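Local coordinates for DSBA-like thioredoxin domain-containing protein (Pseudomonas aeruginosa PAO1, PDB 5HFI) that probably reduces disulfide bonds in the cytosol as a DsbA-like oxidoreductase of the thioredoxin superfamily, and binds glutathione, at residues 7-12 with 36-41; 24-29 with 198-203; 117-122 with 137-142. All blocks are in the same frame, centred on the assembly; numbering follows the deposited sequence.

How the contacts relate
Followed from the N terminus, the chain first closes contact 1, where strand 37-42 returns beside strand 8-13 after the helices of residues 18-30. Contact 2 starts within that first loop, at 24-29, and closes only at 198-203, so contacts 1 and 2 cross. Contact 3 opens after contact 1 has closed and lies wholly within the long span between the two halves of contact 2. Leu-27 of helix 24-30 packs on Tyr-11, Val-38 and Leu-40, joining contacts 1 and 2, while Ser-24 touches Ala-117 and Gln-120 of contact 3. Together they tie the sheet, the helix following the CxxC motif, the turn before helix 203-215 and the helical region.

Contact 1 (7-12 with 36-41); sequences LTLHYL and LDVRLH
His-10 brings the edge of its imidazole against the edge of the His-41 ring, neither ring lying over the other's face. Their centroids are 5.0 Å apart and the planes are turned by 33°, so this is not a stack. What joins them is a hydrogen bond of 2.8 Å between His-10 ND1 and His-41 NE2, whose donor could be either ring. In both, CG lies beside the backbone N and opposite the carbonyl carbon (chi1 -61° and -52°); the ring edges meet although His-41 is paired with Leu-12, two positions further along the same face. His-10 NE2 is engaged in turn by Glu-186, which leaves the ring held at both nitrogens. Over one face of this ring, toward the rim, lies Thr-8 CG2, and the same methyl touches Arg-39 CG at 3.5 Å. Beyond it, Arg-39 NE meets the syn side of Asp-37 OD2 in a salt bridge of 2.6 Å. Farther along, Leu-12 CD2 packs on His-41 CB at 3.5 Å.

The backbones pair in parallel: Leu-9 N donates to Asp-37 O and Arg-39 N to Leu-9 O (2.9 Å), and Tyr-11 continues the alternation with Arg-39 and His-41. On the other face, Leu-9 CB approaches Val-38 CG2 at 4.2 Å, while Leu-40 CD1 comes to the edge of the Tyr-11 ring.

Strand 37-42 borders the sheet, and strand 8-13 lies between it and antiparallel strand 182-186. Helix 24-30 packs on the face of Leu-9, Tyr-11 and Leu-40, completing the beta-alpha-beta crossover of the thioredoxin fold; helix 159-174 packs against Leu-12 and His-41.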
loop_
_atom_site.group_PDB
_atom_site.type_symbol
_atom_site.label_atom_id
_atom_site.label_comp_id
_atom_site.label_asym_id
_atom_site.label_seq_id
_atom_site.Cartn_x
_atom_site.Cartn_y
_atom_site.Cartn_z
ATOM N N LEU A 7 21.374 3.905 3.231
ATOM C CA LEU A 7 20.270 4.771 2.837
ATOM C C LEU A 7 18.976 3.971 2.729
ATOM O O LEU A 7 18.903 2.992 1.986
ATOM C CB LEU A 7 20.581 5.469 1.512
ATOM C CG LEU A 7 19.637 6.613 1.140
ATOM C CD1 LEU A 7 19.679 7.674 2.209
ATOM C CD2 LEU A 7 20.012 7.215 -0.197
ATOM N N THR A 8 17.958 4.393 3.476
ATOM C CA THR A 8 16.709 3.652 3.595
ATOM C C THR A 8 15.531 4.562 3.275
ATOM O O THR A 8 15.431 5.669 3.813
ATOM C CB THR A 8 16.551 3.067 5.003
ATOM O OG1 THR A 8 17.600 2.120 5.250
ATOM C CG2 THR A 8 15.212 2.378 5.141
ATOM N N LEU A 9 14.645 4.089 2.404
ATOM C CA LEU A 9 13.423 4.802 2.063
ATOM C C LEU A 9 12.264 4.184 2.833
ATOM O O LEU A 9 11.919 3.017 2.614
ATOM C CB LEU A 9 13.152 4.747 0.560
ATOM C CG LEU A 9 11.861 5.441 0.119
ATOM C CD1 LEU A 9 11.975 6.949 0.300
ATOM C CD2 LEU A 9 11.516 5.093 -1.319
ATOM N N HIS A 10 11.674 4.960 3.734
ATOM C CA HIS A 10 10.522 4.509 4.497
ATOM C C HIS A 10 9.249 4.944 3.785
ATOM O O HIS A 10 9.122 6.106 3.386
ATOM C CB HIS A 10 10.561 5.071 5.917
ATOM C CG HIS A 10 11.762 4.641 6.703
ATOM N ND1 HIS A 10 11.759 3.525 7.514
ATOM C CD2 HIS A 10 13.000 5.179 6.812
ATOM C CE1 HIS A 10 12.944 3.389 8.081
ATOM N NE2 HIS A 10 13.715 4.381 7.674
ATOM N N TYR A 11 8.316 4.009 3.620
ATOM C CA TYR A 11 7.057 4.263 2.925
ATOM C C TYR A 11 5.908 4.001 3.890
ATOM O O TYR A 11 5.652 2.851 4.261
ATOM C CB TYR A 11 6.937 3.394 1.673
ATOM C CG TYR A 11 5.638 3.567 0.909
ATOM C CD1 TYR A 11 5.030 2.486 0.285
ATOM C CD2 TYR A 11 5.022 4.810 0.810
ATOM C CE1 TYR A 11 3.847 2.634 -0.418
ATOM C CE2 TYR A 11 3.835 4.966 0.108
ATOM C CZ TYR A 11 3.254 3.872 -0.502
ATOM O OH TYR A 11 2.078 4.013 -1.199
ATOM N N LEU A 12 5.231 5.070 4.304
ATOM C CA LEU A 12 4.015 4.975 5.103
ATOM C C LEU A 12 2.818 4.932 4.162
ATOM O O LEU A 12 2.587 5.878 3.400
ATOM C CB LEU A 12 3.906 6.158 6.063
ATOM C CG LEU A 12 4.770 6.105 7.323
ATOM C CD1 LEU A 12 5.070 7.509 7.824
ATOM C CD2 LEU A 12 4.064 5.292 8.400
ATOM N N LEU A 36 19.576 1.008 -2.430
ATOM C CA LEU A 36 18.528 1.640 -1.640
ATOM C C LEU A 36 17.669 0.570 -0.979
ATOM O O LEU A 36 17.150 -0.323 -1.656
ATOM C CB LEU A 36 17.658 2.549 -2.507
ATOM C CG LEU A 36 16.513 3.268 -1.791
ATOM C CD1 LEU A 36 17.057 4.303 -0.814
ATOM C CD2 LEU A 36 15.563 3.913 -2.791
ATOM N N ASP A 37 17.528 0.665 0.339
ATOM C CA ASP A 37 16.629 -0.195 1.095
ATOM C C ASP A 37 15.274 0.487 1.240
ATOM O O ASP A 37 15.201 1.691 1.500
ATOM C CB ASP A 37 17.220 -0.502 2.472
ATOM C CG ASP A 37 16.296 -1.340 3.331
ATOM O OD1 ASP A 37 15.591 -2.208 2.778
ATOM O OD2 ASP A 37 16.278 -1.129 4.562
ATOM N N VAL A 38 14.203 -0.283 1.058
ATOM C CA VAL A 38 12.839 0.234 1.128
ATOM C C VAL A 38 12.088 -0.526 2.216
ATOM O O VAL A 38 11.987 -1.758 2.158
ATOM C CB VAL A 38 12.111 0.114 -0.221
ATOM C CG1 VAL A 38 10.658 0.542 -0.075
ATOM C CG2 VAL A 38 12.808 0.953 -1.279
ATOM N N ARG A 39 11.563 0.204 3.200
ATOM C CA ARG A 39 10.792 -0.361 4.303
ATOM C C ARG A 39 9.344 0.095 4.199
ATOM O O ARG A 39 9.076 1.285 3.998
ATOM C CB ARG A 39 11.352 0.072 5.658
ATOM C CG ARG A 39 12.847 -0.047 5.796
ATOM C CD ARG A 39 13.277 -1.412 6.284
ATOM N NE ARG A 39 14.696 -1.412 6.626
ATOM C CZ ARG A 39 15.163 -1.283 7.862
ATOM N NH1 ARG A 39 14.323 -1.148 8.880
ATOM N NH2 ARG A 39 16.470 -1.289 8.083
ATOM N N LEU A 40 8.415 -0.842 4.365
ATOM C CA LEU A 40 6.990 -0.545 4.321
ATOM C C LEU A 40 6.437 -0.379 5.731
ATOM O O LEU A 40 6.753 -1.164 6.630
ATOM C CB LEU A 40 6.219 -1.647 3.588
ATOM C CG LEU A 40 6.025 -1.523 2.070
ATOM C CD1 LEU A 40 7.303 -1.150 1.343
ATOM C CD2 LEU A 40 5.457 -2.813 1.500
ATOM N N HIS A 41 5.608 0.647 5.917
ATOM C CA HIS A 41 4.966 0.925 7.203
ATOM C C HIS A 41 3.476 1.137 6.970
ATOM O O HIS A 41 3.064 2.204 6.505
ATOM C CB HIS A 41 5.572 2.148 7.878
ATOM C CG HIS A 41 7.061 2.110 7.990
ATOM N ND1 HIS A 41 7.712 1.616 9.101
ATOM C CD2 HIS A 41 8.030 2.530 7.142
ATOM C CE1 HIS A 41 9.018 1.722 8.926
ATOM N NE2 HIS A 41 9.236 2.271 7.745
#

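Contact 2 (24-29 with 198-203); sequences SPLLAA and RYLGQP
Leu-26 reaches out from helix 24-30 into the turn made by Tyr-199 to Gln-202. Its CB heads neither straight at the turn nor away from it, and the approach is made farther out: Leu-26 CG stands beside the backbone N (chi1 -54°) and comes to 4.1 Å from Tyr-199 O. From there the two methyls part. Leu-26 CD1 meets Tyr-199 CB at 4.2 Å and also approaches that carbonyl and Leu-200 CD2. Leu-26 CD2 lies 3.4 Å from Tyr-199 O and 3.7 Å from Pro-203 CA. The carbonyl is already engaged by Gln-202 N at 2.8 Å, the bond closing a type II turn, so the leucine packs on a hydrogen-bonded bend whose third residue, Gly-201, has a phi of 78°. Pro-203 adds a second patch, its CB resting 4.1 Å from Pro-25 CB, with Ala-29 CB 3.8 Å from Pro-203 O. All these contacts are van der Waals in kind.

Gln-202 occupies the N-cap position of helix 203-215, whose Trp-206 also touches Leu-26. Leu-200 extends from the turn to Trp-19 beside the bound glutathione, and Leu-27 carries helix 24-30 onto strand 37-42.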
loop_
_atom_site.group_PDB
_atom_site.type_symbol
_atom_site.label_atom_id
_atom_site.label_comp_id
_atom_site.label_asym_id
_atom_site.label_seq_id
_atom_site.Cartn_x
_atom_site.Cartn_y
_atom_site.Cartn_z
ATOM N N SER A 24 1.786 3.889 -6.415
ATOM C CA SER A 24 2.343 2.561 -6.640
ATOM C C SER A 24 3.498 2.562 -7.641
ATOM O O SER A 24 4.475 1.832 -7.405
ATOM C CB SER A 24 1.233 1.601 -7.088
ATOM O OG SER A 24 1.690 0.254 -7.079
ATOM N N PRO A 25 3.468 3.328 -8.736
ATOM C CA PRO A 25 4.658 3.349 -9.605
ATOM C C PRO A 25 5.882 3.936 -8.926
ATOM O O PRO A 25 7.011 3.589 -9.298
ATOM C CB PRO A 25 4.210 4.192 -10.812
ATOM C CG PRO A 25 2.733 4.226 -10.745
ATOM C CD PRO A 25 2.382 4.145 -9.306
ATOM N N LEU A 26 5.698 4.811 -7.932
ATOM C CA LEU A 26 6.845 5.355 -7.214
ATOM C C LEU A 26 7.483 4.304 -6.311
ATOM O O LEU A 26 8.712 4.235 -6.199
ATOM C CB LEU A 26 6.425 6.572 -6.393
ATOM C CG LEU A 26 5.714 7.692 -7.152
ATOM C CD1 LEU A 26 5.561 8.918 -6.266
ATOM C CD2 LEU A 26 6.459 8.039 -8.431
ATOM N N LEU A 27 6.664 3.486 -5.646
ATOM C CA LEU A 27 7.218 2.390 -4.858
ATOM C C LEU A 27 7.916 1.373 -5.753
ATOM O O LEU A 27 8.993 0.870 -5.410
ATOM C CB LEU A 27 6.117 1.717 -4.037
ATOM C CG LEU A 27 6.555 0.518 -3.196
ATOM C CD1 LEU A 27 7.651 0.924 -2.215
ATOM C CD2 LEU A 27 5.366 -0.077 -2.459
ATOM N N ALA A 28 7.322 1.062 -6.909
ATOM C CA ALA A 28 7.948 0.115 -7.826
ATOM C C ALA A 28 9.278 0.649 -8.342
ATOM O O ALA A 28 10.267 -0.090 -8.414
ATOM C CB ALA A 28 7.005 -0.196 -8.988
ATOM N N ALA A 29 9.323 1.934 -8.698
ATOM C CA ALA A 29 10.569 2.526 -9.173
ATOM C C ALA A 29 11.617 2.571 -8.069
ATOM O O ALA A 29 12.809 2.374 -8.329
ATOM C CB ALA A 29 10.307 3.928 -9.723
ATOM N N ARG A 198 5.244 16.097 -5.596
ATOM C CA ARG A 198 6.032 16.537 -6.742
ATOM C C ARG A 198 6.225 15.416 -7.756
ATOM O O ARG A 198 6.324 15.680 -8.961
ATOM C CB ARG A 198 7.388 17.064 -6.266
ATOM C CG ARG A 198 8.367 17.387 -7.379
ATOM C CD ARG A 198 7.768 18.420 -8.306
ATOM N NE ARG A 198 7.528 19.681 -7.618
ATOM C CZ ARG A 198 8.156 20.812 -7.912
ATOM N NH1 ARG A 198 9.062 20.832 -8.883
ATOM N NH2 ARG A 198 7.884 21.921 -7.236
ATOM N N TYR A 199 6.276 14.168 -7.301
ATOM C CA TYR A 199 6.648 13.058 -8.164
ATOM C C TYR A 199 5.483 12.164 -8.550
ATOM O O TYR A 199 5.686 11.209 -9.308
ATOM C CB TYR A 199 7.752 12.232 -7.495
ATOM C CG TYR A 199 9.047 12.995 -7.413
ATOM C CD1 TYR A 199 9.420 13.649 -6.242
ATOM C CD2 TYR A 199 9.877 13.096 -8.522
ATOM C CE1 TYR A 199 10.596 14.364 -6.175
ATOM C CE2 TYR A 199 11.051 13.806 -8.465
ATOM C CZ TYR A 199 11.406 14.436 -7.291
ATOM O OH TYR A 199 12.578 15.144 -7.242
ATOM N N LEU A 200 4.274 12.443 -8.066
ATOM C CA LEU A 200 3.116 11.670 -8.493
ATOM C C LEU A 200 2.969 11.755 -10.005
ATOM O O LEU A 200 2.991 12.844 -10.586
ATOM C CB LEU A 200 1.851 12.175 -7.800
ATOM C CG LEU A 200 1.675 11.699 -6.358
ATOM C CD1 LEU A 200 0.517 12.425 -5.686
ATOM C CD2 LEU A 200 1.469 10.188 -6.314
ATOM N N GLY A 201 2.847 10.596 -10.646
ATOM C CA GLY A 201 2.800 10.539 -12.089
ATOM C C GLY A 201 4.136 10.687 -12.778
ATOM O O GLY A 201 4.173 10.749 -14.012
ATOM N N GLN A 202 5.238 10.745 -12.030
ATOM C CA GLN A 202 6.578 10.913 -12.598
ATOM C C GLN A 202 7.535 9.880 -12.010
ATOM O O GLN A 202 8.510 10.234 -11.337
ATOM C CB GLN A 202 7.097 12.330 -12.346
ATOM C CG GLN A 202 6.163 13.445 -12.798
ATOM C CD GLN A 202 6.081 13.568 -14.309
ATOM O OE1 GLN A 202 6.877 12.974 -15.037
ATOM N NE2 GLN A 202 5.113 14.342 -14.786
ATOM N N PRO A 203 7.296 8.587 -12.260
ATOM C CA PRO A 203 8.176 7.562 -11.670
ATOM C C PRO A 203 9.619 7.646 -12.136
ATOM O O PRO A 203 10.527 7.313 -11.363
ATOM C CB PRO A 203 7.520 6.244 -12.107
ATOM C CG PRO A 203 6.716 6.598 -13.311
ATOM C CD PRO A 203 6.222 7.988 -13.072
#

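Contact 3 (117-122 with 137-142)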
loop_
_atom_site.group_PDB
_atom_site.type_symbol
_atom_site.label_atom_id
_atom_site.label_comp_id
_atom_site.label_asym_id
_atom_site.label_seq_id
_atom_site.Cartn_x
_atom_site.Cartn_y
_atom_site.Cartn_z
ATOM N N ALA A 117 1.263 -4.126 -4.118
ATOM C CA ALA A 117 0.872 -3.781 -5.482
ATOM C C ALA A 117 -0.216 -4.714 -5.999
ATOM O O ALA A 117 -1.143 -4.275 -6.693
ATOM C CB ALA A 117 2.092 -3.821 -6.405
ATOM N N ARG A 118 -0.117 -6.007 -5.678
ATOM C CA ARG A 118 -1.130 -6.962 -6.123
ATOM C C ARG A 118 -2.460 -6.721 -5.420
ATOM O O ARG A 118 -3.525 -6.827 -6.042
ATOM C CB ARG A 118 -0.650 -8.391 -5.873
ATOM C CG ARG A 118 -1.616 -9.461 -6.370
ATOM C CD ARG A 118 -1.702 -9.459 -7.891
ATOM N NE ARG A 118 -2.775 -10.317 -8.390
ATOM C CZ ARG A 118 -4.015 -9.901 -8.634
ATOM N NH1 ARG A 118 -4.348 -8.634 -8.424
ATOM N NH2 ARG A 118 -4.924 -10.753 -9.089
ATOM N N ILE A 119 -2.412 -6.414 -4.118
ATOM C CA ILE A 119 -3.623 -6.107 -3.359
ATOM C C ILE A 119 -4.342 -4.910 -3.968
ATOM O O ILE A 119 -5.570 -4.913 -4.129
ATOM C CB ILE A 119 -3.276 -5.855 -1.879
ATOM C CG1 ILE A 119 -3.039 -7.172 -1.138
ATOM C CG2 ILE A 119 -4.369 -5.041 -1.189
ATOM C CD1 ILE A 119 -2.489 -6.982 0.269
ATOM N N GLN A 120 -3.585 -3.865 -4.308
ATOM C CA GLN A 120 -4.198 -2.662 -4.861
ATOM C C GLN A 120 -4.815 -2.937 -6.224
ATOM O O GLN A 120 -5.886 -2.412 -6.541
ATOM C CB GLN A 120 -3.168 -1.537 -4.949
ATOM C CG GLN A 120 -2.689 -1.038 -3.594
ATOM C CD GLN A 120 -1.389 -0.266 -3.687
ATOM O OE1 GLN A 120 -0.501 -0.615 -4.466
ATOM N NE2 GLN A 120 -1.264 0.783 -2.883
ATOM N N ARG A 121 -4.159 -3.765 -7.042
ATOM C CA ARG A 121 -4.757 -4.164 -8.312
ATOM C C ARG A 121 -6.037 -4.963 -8.093
ATOM O O ARG A 121 -7.035 -4.751 -8.790
ATOM C CB ARG A 121 -3.754 -4.968 -9.143
ATOM C CG ARG A 121 -2.591 -4.150 -9.688
ATOM C CD ARG A 121 -1.714 -4.991 -10.609
ATOM N NE ARG A 121 -0.878 -4.164 -11.475
ATOM C CZ ARG A 121 0.421 -3.956 -11.287
ATOM N NH1 ARG A 121 1.044 -4.520 -10.260
ATOM N NH2 ARG A 121 1.100 -3.186 -12.129
ATOM N N ALA A 122 -6.031 -5.883 -7.124
ATOM C CA ALA A 122 -7.232 -6.670 -6.852
ATOM C C ALA A 122 -8.396 -5.774 -6.446
ATOM O O ALA A 122 -9.550 -6.042 -6.798
ATOM C CB ALA A 122 -6.946 -7.707 -5.767
ATOM N N LEU A 137 -5.637 -14.925 0.536
ATOM C CA LEU A 137 -4.942 -16.193 0.339
ATOM C C LEU A 137 -4.822 -16.523 -1.142
ATOM O O LEU A 137 -3.807 -17.074 -1.582
ATOM C CB LEU A 137 -5.669 -17.312 1.087
ATOM C CG LEU A 137 -5.271 -17.598 2.542
ATOM C CD1 LEU A 137 -5.181 -16.333 3.376
ATOM C CD2 LEU A 137 -6.258 -18.574 3.173
ATOM N N GLU A 138 -5.849 -16.183 -1.924
ATOM C CA GLU A 138 -5.791 -16.383 -3.368
ATOM C C GLU A 138 -4.702 -15.524 -3.999
ATOM O O GLU A 138 -3.980 -15.981 -4.893
ATOM C CB GLU A 138 -7.154 -16.071 -3.985
ATOM C CG GLU A 138 -7.199 -16.158 -5.501
ATOM C CD GLU A 138 -8.528 -15.689 -6.069
ATOM O OE1 GLU A 138 -8.590 -15.406 -7.284
ATOM O OE2 GLU A 138 -9.510 -15.601 -5.300
ATOM N N LEU A 139 -4.570 -14.275 -3.545
ATOM C CA LEU A 139 -3.510 -13.414 -4.059
ATOM C C LEU A 139 -2.136 -13.948 -3.681
ATOM O O LEU A 139 -1.212 -13.935 -4.503
ATOM C CB LEU A 139 -3.691 -11.988 -3.541
ATOM C CG LEU A 139 -4.972 -11.263 -3.957
ATOM C CD1 LEU A 139 -4.943 -9.823 -3.455
ATOM C CD2 LEU A 139 -5.147 -11.302 -5.469
ATOM N N GLY A 140 -1.977 -14.411 -2.440
ATOM C CA GLY A 140 -0.703 -14.992 -2.045
ATOM C C GLY A 140 -0.352 -16.219 -2.864
ATOM O O GLY A 140 0.807 -16.418 -3.239
ATOM N N ALA A 141 -1.351 -17.050 -3.164
ATOM C CA ALA A 141 -1.103 -18.226 -3.990
ATOM C C ALA A 141 -0.797 -17.843 -5.433
ATOM O O ALA A 141 -0.072 -18.569 -6.122
ATOM C CB ALA A 141 -2.299 -19.174 -3.928
ATOM N N GLU A 142 -1.337 -16.716 -5.909
ATOM C CA GLU A 142 -0.981 -16.235 -7.241
ATOM C C GLU A 142 0.494 -15.863 -7.312
ATOM O O GLU A 142 1.154 -16.098 -8.331
ATOM C CB GLU A 142 -1.841 -15.032 -7.626
ATOM C CG GLU A 142 -3.246 -15.371 -8.081
ATOM C CD GLU A 142 -3.940 -14.186 -8.732
ATOM O OE1 GLU A 142 -3.234 -13.293 -9.249
ATOM O OE2 GLU A 142 -5.189 -14.148 -8.726
#
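Arg-118 and Glu-142 cross at about a right angle, and the guanidinium grips the carboxylate side-on through two nitrogens that share one oxygen. Glu-142 OE1 lies in the guanidinium plane, 3.1 Å from Arg-118 NE and also 3.1 Å from Arg-118 NH2. Seen from the acid, however, both donors stand on one face of the carboxylate. NE approaches from well above that plane, whereas NH2 comes nearer to it on the syn side, in keeping with the 45° between the two flat groups. A weak bond from Arg-118 NH2 to Glu-142 OE2, at 3.4 Å, supplements the pair. The arginine has CG anti to its N (chi1 -177°) and then bends at chi2 (67°), which swings the guanidinium across the gap to helix 133-142.

Leu-139 crosses the arginine at a similar steepness, and places CD2 3.6 Å above the guanidinium plane, over its centre. One face of the charged group is therefore covered by a methyl while its edge is used by the carboxylate. Leu-139 CD1 lies against Ala-122 CB (3.7 Å) and Ile-119 CG1 (4.0 Å), the isoleucine also lying almost perpendicular to the leucine. A single side chain thus meets three residues on one side of helix 112-124, with CD2 on the arginine and CD1 on the alanine and isoleucine. Arg-118 NH1 forms another salt bridge, with Glu-126, so two acids share the guanidinium and should stabilise its positive charge.

The axes of segments 117-122 and 137-142 come no closer than 10.5 Å, consistent with packing carried by long side chains. Both helices precede strand 182-186 and follow strand 37-42, as expected for the helical insertion that DsbA-like proteins carry within the thioredoxin fold.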